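Long-range contacts in protein SSD1 (Saccharomyces cerevisiae S288C, PDB 7AM1), which binds mRNA, including its untranslated regions, to repress translation, and is a pseudonuclease of the RNase II family implicated in control of the G1 phase: residues Ile511-Leu522 with Asp605-Lys613; Phe588-Tyr597 with Val619-Leu627. One frame throughout, in Å; residues are numbered along the deposited sequence.

Contact 1 (Ile511-Leu522 with Asp605-Lys613); sequences INDPEATLLPTL and DELIKGVLK
Asn512 and Asp605 meet where one helix ends against the first turn of another: ND2 of Asn512 donates to the syn lone pair of Asp605 OD2 at 2.7 Å, a bent bond (142° at the hydrogen) with amide and carboxylate planes nearly perpendicular. Lys609, one turn on and extended beyond CG, donates from NZ to the backbone O of Asn512 at 2.6 Å, lying 44° out of the carbonyl plane. A weak salt bridge from the same NZ to Asp605 OD1 is doubtful, as that oxygen is modelled too close to its neighbour. Putting an alanine at Asp605 removes the acceptor of Asn512 ND2, which would probably leave that amide free to turn and the lysine with less negative charge nearby. Farther along, the side chains that meet are apolar. Ile511 CD1 meets Leu612 CD1 tip to tip at 3.9 Å, while Leu612 CD2 lies 3.6 Å from the backbone O of Pro520. Leu522 divides its branches, CD1 resting 3.6 Å from Ile608 CD1 and CD2 touching both Leu612 CD2 and Val611 CG1. Behind this shell, Asn512, at positive phi, is the C-prime residue of a Schellman motif closing helix 495-510, a turn consistent with presenting its backbone O to Lys609, while CG, anti to the backbone N (chi1 -165°), carries the amide to Asp605. A type I turn at Asp513-Ala516 and a cis peptide before Pro520 lead to Leu522, the N-cap of helix 523-529. Within the RNB domain this loop packs on helix 604-612, Tyr507 of helix 495-510 on Leu612, and helix 617-629 touches Val611, Pro520 and Leu522.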
loop_
_atom_site.group_PDB
_atom_site.type_symbol
_atom_site.label_atom_id
_atom_site.label_comp_id
_atom_site.label_asym_id
_atom_site.label_seq_id
_atom_site.Cartn_x
_atom_site.Cartn_y
_atom_site.Cartn_z
ATOM N N ILE A 511 -16.878 -12.649 8.506
ATOM C CA ILE A 511 -17.556 -11.359 8.439
ATOM C C ILE A 511 -18.974 -11.439 8.998
ATOM O O ILE A 511 -19.735 -10.473 8.900
ATOM C CB ILE A 511 -17.590 -10.791 6.999
ATOM C CG1 ILE A 511 -18.418 -11.672 6.057
ATOM C CG2 ILE A 511 -16.178 -10.612 6.472
ATOM C CD1 ILE A 511 -18.875 -10.940 4.799
ATOM N N ASN A 512 -19.349 -12.586 9.565
ATOM C CA ASN A 512 -20.610 -12.699 10.303
ATOM C C ASN A 512 -21.819 -12.463 9.398
ATOM O O ASN A 512 -22.801 -11.829 9.792
ATOM C CB ASN A 512 -20.615 -11.727 11.487
ATOM C CG ASN A 512 -21.699 -12.035 12.487
ATOM O OD1 ASN A 512 -22.008 -13.196 12.735
ATOM N ND2 ASN A 512 -22.284 -10.996 13.070
ATOM N N ASP A 513 -21.757 -12.992 8.178
ATOM C CA ASP A 513 -22.850 -12.875 7.213
ATOM C C ASP A 513 -23.083 -14.241 6.578
ATOM O O ASP A 513 -22.401 -14.596 5.601
ATOM C CB ASP A 513 -22.540 -11.826 6.150
ATOM C CG ASP A 513 -23.717 -11.572 5.228
ATOM O OD1 ASP A 513 -24.790 -12.157 5.475
ATOM O OD2 ASP A 513 -23.569 -10.805 4.254
ATOM N N PRO A 514 -24.032 -15.031 7.098
ATOM C CA PRO A 514 -24.205 -16.404 6.589
ATOM C C PRO A 514 -24.363 -16.513 5.082
ATOM O O PRO A 514 -23.876 -17.482 4.486
ATOM C CB PRO A 514 -25.475 -16.874 7.317
ATOM C CG PRO A 514 -25.481 -16.112 8.584
ATOM C CD PRO A 514 -24.923 -14.753 8.240
ATOM N N GLU A 515 -25.036 -15.558 4.448
ATOM C CA GLU A 515 -25.313 -15.620 3.020
ATOM C C GLU A 515 -24.204 -15.012 2.168
ATOM O O GLU A 515 -24.390 -14.850 0.958
ATOM C CB GLU A 515 -26.641 -14.921 2.720
ATOM C CG GLU A 515 -27.823 -15.471 3.506
ATOM C CD GLU A 515 -28.043 -16.950 3.266
ATOM O OE1 GLU A 515 -27.994 -17.732 4.241
ATOM O OE2 GLU A 515 -28.258 -17.332 2.096
ATOM N N ALA A 516 -23.058 -14.689 2.762
ATOM C CA ALA A 516 -22.030 -13.943 2.048
ATOM C C ALA A 516 -21.480 -14.741 0.873
ATOM O O ALA A 516 -21.285 -15.957 0.958
ATOM C CB ALA A 516 -20.892 -13.573 3.002
ATOM N N THR A 517 -21.227 -14.041 -0.226
ATOM C CA THR A 517 -20.522 -14.580 -1.379
ATOM C C THR A 517 -19.114 -13.999 -1.408
ATOM O O THR A 517 -18.880 -12.881 -0.940
ATOM C CB THR A 517 -21.254 -14.254 -2.681
ATOM O OG1 THR A 517 -21.359 -12.833 -2.830
ATOM C CG2 THR A 517 -22.642 -14.863 -2.673
ATOM N N LEU A 518 -18.169 -14.772 -1.951
ATOM C CA LEU A 518 -16.768 -14.363 -1.899
ATOM C C LEU A 518 -16.524 -13.078 -2.681
ATOM O O LEU A 518 -15.611 -12.317 -2.346
ATOM C CB LEU A 518 -15.873 -15.490 -2.412
ATOM C CG LEU A 518 -15.806 -16.719 -1.503
ATOM C CD1 LEU A 518 -15.174 -17.899 -2.224
ATOM C CD2 LEU A 518 -15.031 -16.401 -0.229
ATOM N N LEU A 519 -17.322 -12.813 -3.716
ATOM C CA LEU A 519 -17.266 -11.521 -4.387
ATOM C C LEU A 519 -18.578 -10.773 -4.153
ATOM O O LEU A 519 -19.637 -11.397 -4.050
ATOM C CB LEU A 519 -17.031 -11.674 -5.893
ATOM C CG LEU A 519 -15.724 -12.343 -6.322
ATOM C CD1 LEU A 519 -15.647 -12.475 -7.834
ATOM C CD2 LEU A 519 -14.533 -11.571 -5.807
ATOM N N PRO A 520 -18.552 -9.432 -4.062
ATOM C CA PRO A 520 -17.379 -8.562 -4.207
ATOM C C PRO A 520 -16.426 -8.633 -3.014
ATOM O O PRO A 520 -16.831 -9.006 -1.914
ATOM C CB PRO A 520 -18.002 -7.166 -4.331
ATOM C CG PRO A 520 -19.265 -7.262 -3.547
ATOM C CD PRO A 520 -19.773 -8.663 -3.756
ATOM N N THR A 521 -15.170 -8.261 -3.238
ATOM C CA THR A 521 -14.126 -8.341 -2.228
ATOM C C THR A 521 -13.532 -6.954 -1.997
ATOM O O THR A 521 -13.805 -6.001 -2.733
ATOM C CB THR A 521 -13.047 -9.351 -2.655
ATOM O OG1 THR A 521 -12.208 -9.677 -1.540
ATOM C CG2 THR A 521 -12.199 -8.795 -3.801
ATOM N N LEU A 522 -12.730 -6.837 -0.946
ATOM C CA LEU A 522 -12.170 -5.554 -0.526
ATOM C C LEU A 522 -10.661 -5.610 -0.748
ATOM O O LEU A 522 -9.893 -5.972 0.146
ATOM C CB LEU A 522 -12.533 -5.260 0.920
ATOM C CG LEU A 522 -14.039 -5.174 1.187
ATOM C CD1 LEU A 522 -14.303 -5.004 2.679
ATOM C CD2 LEU A 522 -14.685 -4.035 0.381
ATOM N N ASP A 605 -17.629 -5.440 11.869
ATOM C CA ASP A 605 -18.718 -6.303 11.431
ATOM C C ASP A 605 -19.740 -5.536 10.599
ATOM O O ASP A 605 -19.947 -5.830 9.417
ATOM C CB ASP A 605 -19.366 -6.932 12.674
ATOM C CG ASP A 605 -20.500 -7.878 12.343
ATOM O OD1 ASP A 605 -21.256 -7.600 11.394
ATOM O OD2 ASP A 605 -20.652 -8.894 13.052
ATOM N N GLU A 606 -20.401 -4.551 11.208
ATOM C CA GLU A 606 -21.487 -3.862 10.521
ATOM C C GLU A 606 -20.970 -2.919 9.441
ATOM O O GLU A 606 -21.637 -2.726 8.420
ATOM C CB GLU A 606 -22.340 -3.099 11.533
ATOM C CG GLU A 606 -23.034 -4.007 12.543
ATOM C CD GLU A 606 -24.006 -4.972 11.886
ATOM O OE1 GLU A 606 -24.520 -4.651 10.794
ATOM O OE2 GLU A 606 -24.244 -6.058 12.453
ATOM N N LEU A 607 -19.789 -2.333 9.642
ATOM C CA LEU A 607 -19.245 -1.408 8.654
ATOM C C LEU A 607 -18.951 -2.129 7.343
ATOM O O LEU A 607 -19.371 -1.687 6.267
ATOM C CB LEU A 607 -17.986 -0.744 9.213
ATOM C CG LEU A 607 -17.571 0.583 8.573
ATOM C CD1 LEU A 607 -16.490 1.267 9.407
ATOM C CD2 LEU A 607 -17.098 0.357 7.149
ATOM N N ILE A 608 -18.241 -3.257 7.421
ATOM C CA ILE A 608 -17.887 -4.016 6.224
ATOM C C ILE A 608 -19.144 -4.523 5.526
ATOM O O ILE A 608 -19.235 -4.517 4.293
ATOM C CB ILE A 608 -16.955 -5.183 6.603
ATOM C CG1 ILE A 608 -15.581 -4.669 7.043
ATOM C CG2 ILE A 608 -16.832 -6.180 5.449
ATOM C CD1 ILE A 608 -14.898 -3.782 6.065
ATOM N N LYS A 609 -20.127 -4.986 6.303
ATOM C CA LYS A 609 -21.380 -5.445 5.714
ATOM C C LYS A 609 -22.083 -4.315 4.974
ATOM O O LYS A 609 -22.681 -4.536 3.914
ATOM C CB LYS A 609 -22.291 -6.008 6.805
ATOM C CG LYS A 609 -21.856 -7.353 7.360
ATOM C CD LYS A 609 -22.864 -7.867 8.376
ATOM C CE LYS A 609 -22.308 -9.040 9.150
ATOM N NZ LYS A 609 -23.086 -9.323 10.400
ATOM N N GLY A 610 -22.019 -3.097 5.515
ATOM C CA GLY A 610 -22.635 -1.967 4.839
ATOM C C GLY A 610 -21.988 -1.667 3.504
ATOM O O GLY A 610 -22.675 -1.389 2.517
ATOM N N VAL A 611 -20.657 -1.743 3.447
ATOM C CA VAL A 611 -19.945 -1.510 2.196
ATOM C C VAL A 611 -20.265 -2.612 1.193
ATOM O O VAL A 611 -20.604 -2.341 0.035
ATOM C CB VAL A 611 -18.431 -1.401 2.457
ATOM C CG1 VAL A 611 -17.667 -1.254 1.154
ATOM C CG2 VAL A 611 -18.127 -0.215 3.368
ATOM N N LEU A 612 -20.171 -3.874 1.625
ATOM C CA LEU A 612 -20.405 -4.996 0.722
ATOM C C LEU A 612 -21.831 -5.026 0.183
ATOM O O LEU A 612 -22.066 -5.629 -0.869
ATOM C CB LEU A 612 -20.076 -6.313 1.431
ATOM C CG LEU A 612 -18.601 -6.497 1.808
ATOM C CD1 LEU A 612 -18.414 -7.781 2.583
ATOM C CD2 LEU A 612 -17.705 -6.498 0.581
ATOM N N LYS A 613 -22.785 -4.388 0.871
ATOM C CA LYS A 613 -24.169 -4.365 0.405
ATOM C C LYS A 613 -24.376 -3.447 -0.797
ATOM O O LYS A 613 -25.400 -3.565 -1.479
ATOM C CB LYS A 613 -25.107 -3.894 1.524
ATOM C CG LYS A 613 -25.896 -4.984 2.224
ATOM C CD LYS A 613 -27.328 -4.533 2.497
#

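Contact 2 (Phe588-Tyr597 with Val619-Leu627); sequences FRKKIQNFGY and VRVGIEILL
Val619 opens the contact by setting CG1 3.4 Å from the OH of Tyr597 and also against CE1 of its ring. One turn later Ile623 is the hub of the interface, meeting four side chains with three carbons. CG2, anti to the backbone N, packs at 3.8 Å on CZ of Phe588 and at 3.9 Å on CG2 of Ile592. CG1 comes to the edge of the Phe595 ring near CD2, and the terminal CD1 lies 3.9 Å from CD1 of Tyr597. The backbone O of Ile623 sits at the edge of the Phe588 ring, in plane. Leu626 touches both phenylalanine rings and Lys591: its CB lies at the edge of the Phe588 ring, in plane, its CD1 is 3.5 Å from CE2 of Phe595, and both methyls touch CD of Lys591, whose extended chain crosses the leucine at a slant. The ammonium of Lys591 donates from NZ to a water at 3.0 Å, which donates to the backbone O of Leu626. Last, Leu627 covers a face of Phe588, its CD1 almost over the ring centre in a CH-pi contact, 4.3 Å from the centroid; Ile592 CG2 lies over the opposite face, toward the rim, so both helices clasp the ring. The segments 588-595 and 619-627 run nearly antiparallel (162°), with axes 10.4 Å apart at closest approach. No direct hydrogen bond joins them; branched aliphatic carbons on aromatic rings make up most of the interface, with the bridging water as polar link, consistent with a pairing held mainly by burial and shape.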
loop_
_atom_site.group_PDB
_atom_site.type_symbol
_atom_site.label_atom_id
_atom_site.label_comp_id
_atom_site.label_asym_id
_atom_site.label_seq_id
_atom_site.Cartn_x
_atom_site.Cartn_y
_atom_site.Cartn_z
ATOM N N PHE A 588 -15.206 9.653 8.195
ATOM C CA PHE A 588 -15.691 8.655 7.249
ATOM C C PHE A 588 -17.206 8.531 7.316
ATOM O O PHE A 588 -17.884 8.473 6.283
ATOM C CB PHE A 588 -15.026 7.306 7.532
ATOM C CG PHE A 588 -15.610 6.169 6.746
ATOM C CD1 PHE A 588 -15.245 5.964 5.428
ATOM C CD2 PHE A 588 -16.521 5.303 7.325
ATOM C CE1 PHE A 588 -15.783 4.917 4.698
ATOM C CE2 PHE A 588 -17.062 4.251 6.600
ATOM C CZ PHE A 588 -16.692 4.061 5.285
ATOM N N ARG A 589 -17.753 8.469 8.531
ATOM C CA ARG A 589 -19.197 8.340 8.683
ATOM C C ARG A 589 -19.921 9.542 8.090
ATOM O O ARG A 589 -20.943 9.387 7.414
ATOM C CB ARG A 589 -19.551 8.173 10.160
ATOM C CG ARG A 589 -21.013 7.865 10.393
ATOM C CD ARG A 589 -21.310 7.562 11.857
ATOM N NE ARG A 589 -22.737 7.326 12.060
ATOM C CZ ARG A 589 -23.350 6.172 11.805
ATOM N NH1 ARG A 589 -22.665 5.137 11.337
ATOM N NH2 ARG A 589 -24.655 6.056 12.017
ATOM N N LYS A 590 -19.411 10.751 8.337
ATOM C CA LYS A 590 -20.033 11.938 7.761
ATOM C C LYS A 590 -20.045 11.867 6.240
ATOM O O LYS A 590 -21.038 12.232 5.601
ATOM C CB LYS A 590 -19.306 13.198 8.229
ATOM C CG LYS A 590 -19.383 13.428 9.726
ATOM N N LYS A 591 -18.951 11.390 5.642
ATOM C CA LYS A 591 -18.887 11.297 4.188
ATOM C C LYS A 591 -19.971 10.370 3.649
ATOM O O LYS A 591 -20.742 10.749 2.759
ATOM C CB LYS A 591 -17.499 10.819 3.755
ATOM C CG LYS A 591 -16.393 11.845 3.950
ATOM C CD LYS A 591 -15.019 11.222 3.744
ATOM C CE LYS A 591 -13.906 12.235 3.953
ATOM N NZ LYS A 591 -12.563 11.641 3.693
ATOM N N ILE A 592 -20.046 9.144 4.173
ATOM C CA ILE A 592 -21.006 8.187 3.633
ATOM C C ILE A 592 -22.434 8.621 3.938
ATOM O O ILE A 592 -23.367 8.277 3.200
ATOM C CB ILE A 592 -20.724 6.771 4.167
ATOM C CG1 ILE A 592 -20.918 6.705 5.680
ATOM C CG2 ILE A 592 -19.311 6.356 3.797
ATOM C CD1 ILE A 592 -20.837 5.300 6.233
ATOM N N GLN A 593 -22.637 9.365 5.026
ATOM C CA GLN A 593 -23.968 9.889 5.309
ATOM C C GLN A 593 -24.345 10.974 4.307
ATOM O O GLN A 593 -25.494 11.036 3.853
ATOM C CB GLN A 593 -24.031 10.405 6.744
ATOM C CG GLN A 593 -24.137 9.287 7.772
ATOM C CD GLN A 593 -24.330 9.797 9.186
ATOM O OE1 GLN A 593 -23.965 10.928 9.508
ATOM N NE2 GLN A 593 -24.922 8.967 10.037
ATOM N N ASN A 594 -23.389 11.829 3.936
ATOM C CA ASN A 594 -23.640 12.776 2.857
ATOM C C ASN A 594 -23.996 12.037 1.573
ATOM O O ASN A 594 -24.848 12.492 0.800
ATOM C CB ASN A 594 -22.423 13.674 2.636
ATOM C CG ASN A 594 -22.162 14.604 3.805
ATOM O OD1 ASN A 594 -23.043 14.848 4.630
ATOM N ND2 ASN A 594 -20.951 15.149 3.869
ATOM N N PHE A 595 -23.361 10.885 1.335
ATOM C CA PHE A 595 -23.700 10.070 0.176
ATOM C C PHE A 595 -25.111 9.498 0.269
ATOM O O PHE A 595 -25.679 9.115 -0.759
ATOM C CB PHE A 595 -22.707 8.912 0.017
ATOM C CG PHE A 595 -21.297 9.339 -0.305
ATOM C CD1 PHE A 595 -21.020 10.600 -0.810
ATOM C CD2 PHE A 595 -20.245 8.456 -0.116
ATOM C CE1 PHE A 595 -19.723 10.973 -1.110
ATOM C CE2 PHE A 595 -18.950 8.823 -0.411
ATOM C CZ PHE A 595 -18.687 10.083 -0.911
ATOM N N GLY A 596 -25.685 9.435 1.470
ATOM C CA GLY A 596 -27.000 8.860 1.677
ATOM C C GLY A 596 -27.004 7.495 2.329
ATOM O O GLY A 596 -28.082 6.910 2.487
ATOM N N TYR A 597 -25.847 6.971 2.718
ATOM C CA TYR A 597 -25.752 5.687 3.401
ATOM C C TYR A 597 -25.646 5.929 4.902
ATOM O O TYR A 597 -24.762 6.663 5.355
ATOM C CB TYR A 597 -24.540 4.894 2.909
ATOM C CG TYR A 597 -24.584 4.552 1.438
ATOM C CD1 TYR A 597 -24.055 5.414 0.486
ATOM C CD2 TYR A 597 -25.148 3.364 1.001
ATOM C CE1 TYR A 597 -24.095 5.100 -0.860
ATOM C CE2 TYR A 597 -25.191 3.041 -0.338
ATOM C CZ TYR A 597 -24.666 3.910 -1.265
ATOM O OH TYR A 597 -24.715 3.580 -2.601
ATOM N N VAL A 619 -19.619 3.210 -6.506
ATOM C CA VAL A 619 -19.806 3.724 -5.154
ATOM C C VAL A 619 -19.126 2.813 -4.140
ATOM O O VAL A 619 -18.448 3.280 -3.216
ATOM C CB VAL A 619 -21.306 3.885 -4.848
ATOM C CG1 VAL A 619 -21.497 4.432 -3.440
ATOM C CG2 VAL A 619 -21.971 4.782 -5.885
ATOM N N ARG A 620 -19.290 1.498 -4.296
ATOM C CA ARG A 620 -18.678 0.564 -3.360
ATOM C C ARG A 620 -17.164 0.733 -3.329
ATOM O O ARG A 620 -16.550 0.718 -2.256
ATOM C CB ARG A 620 -19.050 -0.867 -3.739
ATOM C CG ARG A 620 -18.699 -1.890 -2.671
ATOM C CD ARG A 620 -19.205 -3.275 -3.042
ATOM N NE ARG A 620 -18.594 -3.775 -4.270
ATOM C CZ ARG A 620 -19.202 -3.854 -5.450
ATOM N NH1 ARG A 620 -20.468 -3.480 -5.599
ATOM N NH2 ARG A 620 -18.532 -4.325 -6.491
ATOM N N VAL A 621 -16.547 0.898 -4.500
ATOM C CA VAL A 621 -15.107 1.113 -4.560
ATOM C C VAL A 621 -14.743 2.451 -3.935
ATOM O O VAL A 621 -13.777 2.554 -3.168
ATOM C CB VAL A 621 -14.626 1.020 -6.020
ATOM C CG1 VAL A 621 -13.219 1.608 -6.163
ATOM C CG2 VAL A 621 -14.667 -0.427 -6.492
ATOM N N GLY A 622 -15.518 3.492 -4.242
ATOM C CA GLY A 622 -15.234 4.802 -3.689
ATOM C C GLY A 622 -15.296 4.817 -2.177
ATOM O O GLY A 622 -14.436 5.402 -1.516
ATOM N N ILE A 623 -16.309 4.167 -1.604
ATOM C CA ILE A 623 -16.426 4.136 -0.150
ATOM C C ILE A 623 -15.292 3.318 0.459
ATOM O O ILE A 623 -14.765 3.665 1.524
ATOM C CB ILE A 623 -17.816 3.612 0.258
ATOM C CG1 ILE A 623 -18.868 4.651 -0.162
ATOM C CG2 ILE A 623 -17.866 3.311 1.764
ATOM C CD1 ILE A 623 -20.285 4.338 0.269
ATOM N N GLU A 624 -14.869 2.243 -0.213
ATOM C CA GLU A 624 -13.715 1.501 0.283
ATOM C C GLU A 624 -12.468 2.381 0.289
ATOM O O GLU A 624 -11.675 2.335 1.238
ATOM C CB GLU A 624 -13.467 0.245 -0.555
ATOM C CG GLU A 624 -12.359 -0.638 0.025
ATOM C CD GLU A 624 -11.974 -1.799 -0.871
ATOM O OE1 GLU A 624 -12.595 -1.968 -1.942
ATOM O OE2 GLU A 624 -11.028 -2.530 -0.511
ATOM N N ILE A 625 -12.273 3.181 -0.764
ATOM C CA ILE A 625 -11.128 4.090 -0.792
ATOM C C ILE A 625 -11.163 5.004 0.426
ATOM O O ILE A 625 -10.161 5.168 1.130
ATOM C CB ILE A 625 -11.098 4.893 -2.108
ATOM C CG1 ILE A 625 -10.708 3.986 -3.282
ATOM C CG2 ILE A 625 -10.124 6.067 -1.997
ATOM C CD1 ILE A 625 -10.944 4.607 -4.663
ATOM N N LEU A 626 -12.331 5.587 0.714
ATOM C CA LEU A 626 -12.458 6.464 1.874
ATOM C C LEU A 626 -12.135 5.724 3.168
ATOM O O LEU A 626 -11.435 6.256 4.039
ATOM C CB LEU A 626 -13.870 7.048 1.931
ATOM C CG LEU A 626 -14.276 7.940 0.754
ATOM C CD1 LEU A 626 -15.708 8.419 0.917
ATOM C CD2 LEU A 626 -13.336 9.118 0.604
ATOM N N LEU A 627 -12.645 4.499 3.316
ATOM C CA LEU A 627 -12.363 3.716 4.514
ATOM C C LEU A 627 -10.877 3.401 4.621
ATOM O O LEU A 627 -10.275 3.549 5.689
ATOM C CB LEU A 627 -13.190 2.432 4.492
ATOM C CG LEU A 627 -12.964 1.457 5.645
ATOM C CD1 LEU A 627 -13.252 2.132 6.972
ATOM C CD2 LEU A 627 -13.827 0.226 5.469
HETATM O O HOH W 1 -12.463 8.864 4.876
#

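Both contacts lie in the RNB domain and share a helical neighbourhood, their centres about 15 Å apart. Contact 2 is the more buried, a regular pairing of two helices; contact 1 is partly buried and joins an irregular loop to a helix, with its charged end toward the surface. Direct polar bonds reach across contact 1, whereas contact 2 relies on aliphatic and aromatic packing with one water bridge. The two are joined at Leu607 of helix 604-612, which touches both Leu627 and Phe588. Helices 582-595, 604-612 and 617-629, consecutive in the chain, thus belong to one continuous packing arrangement.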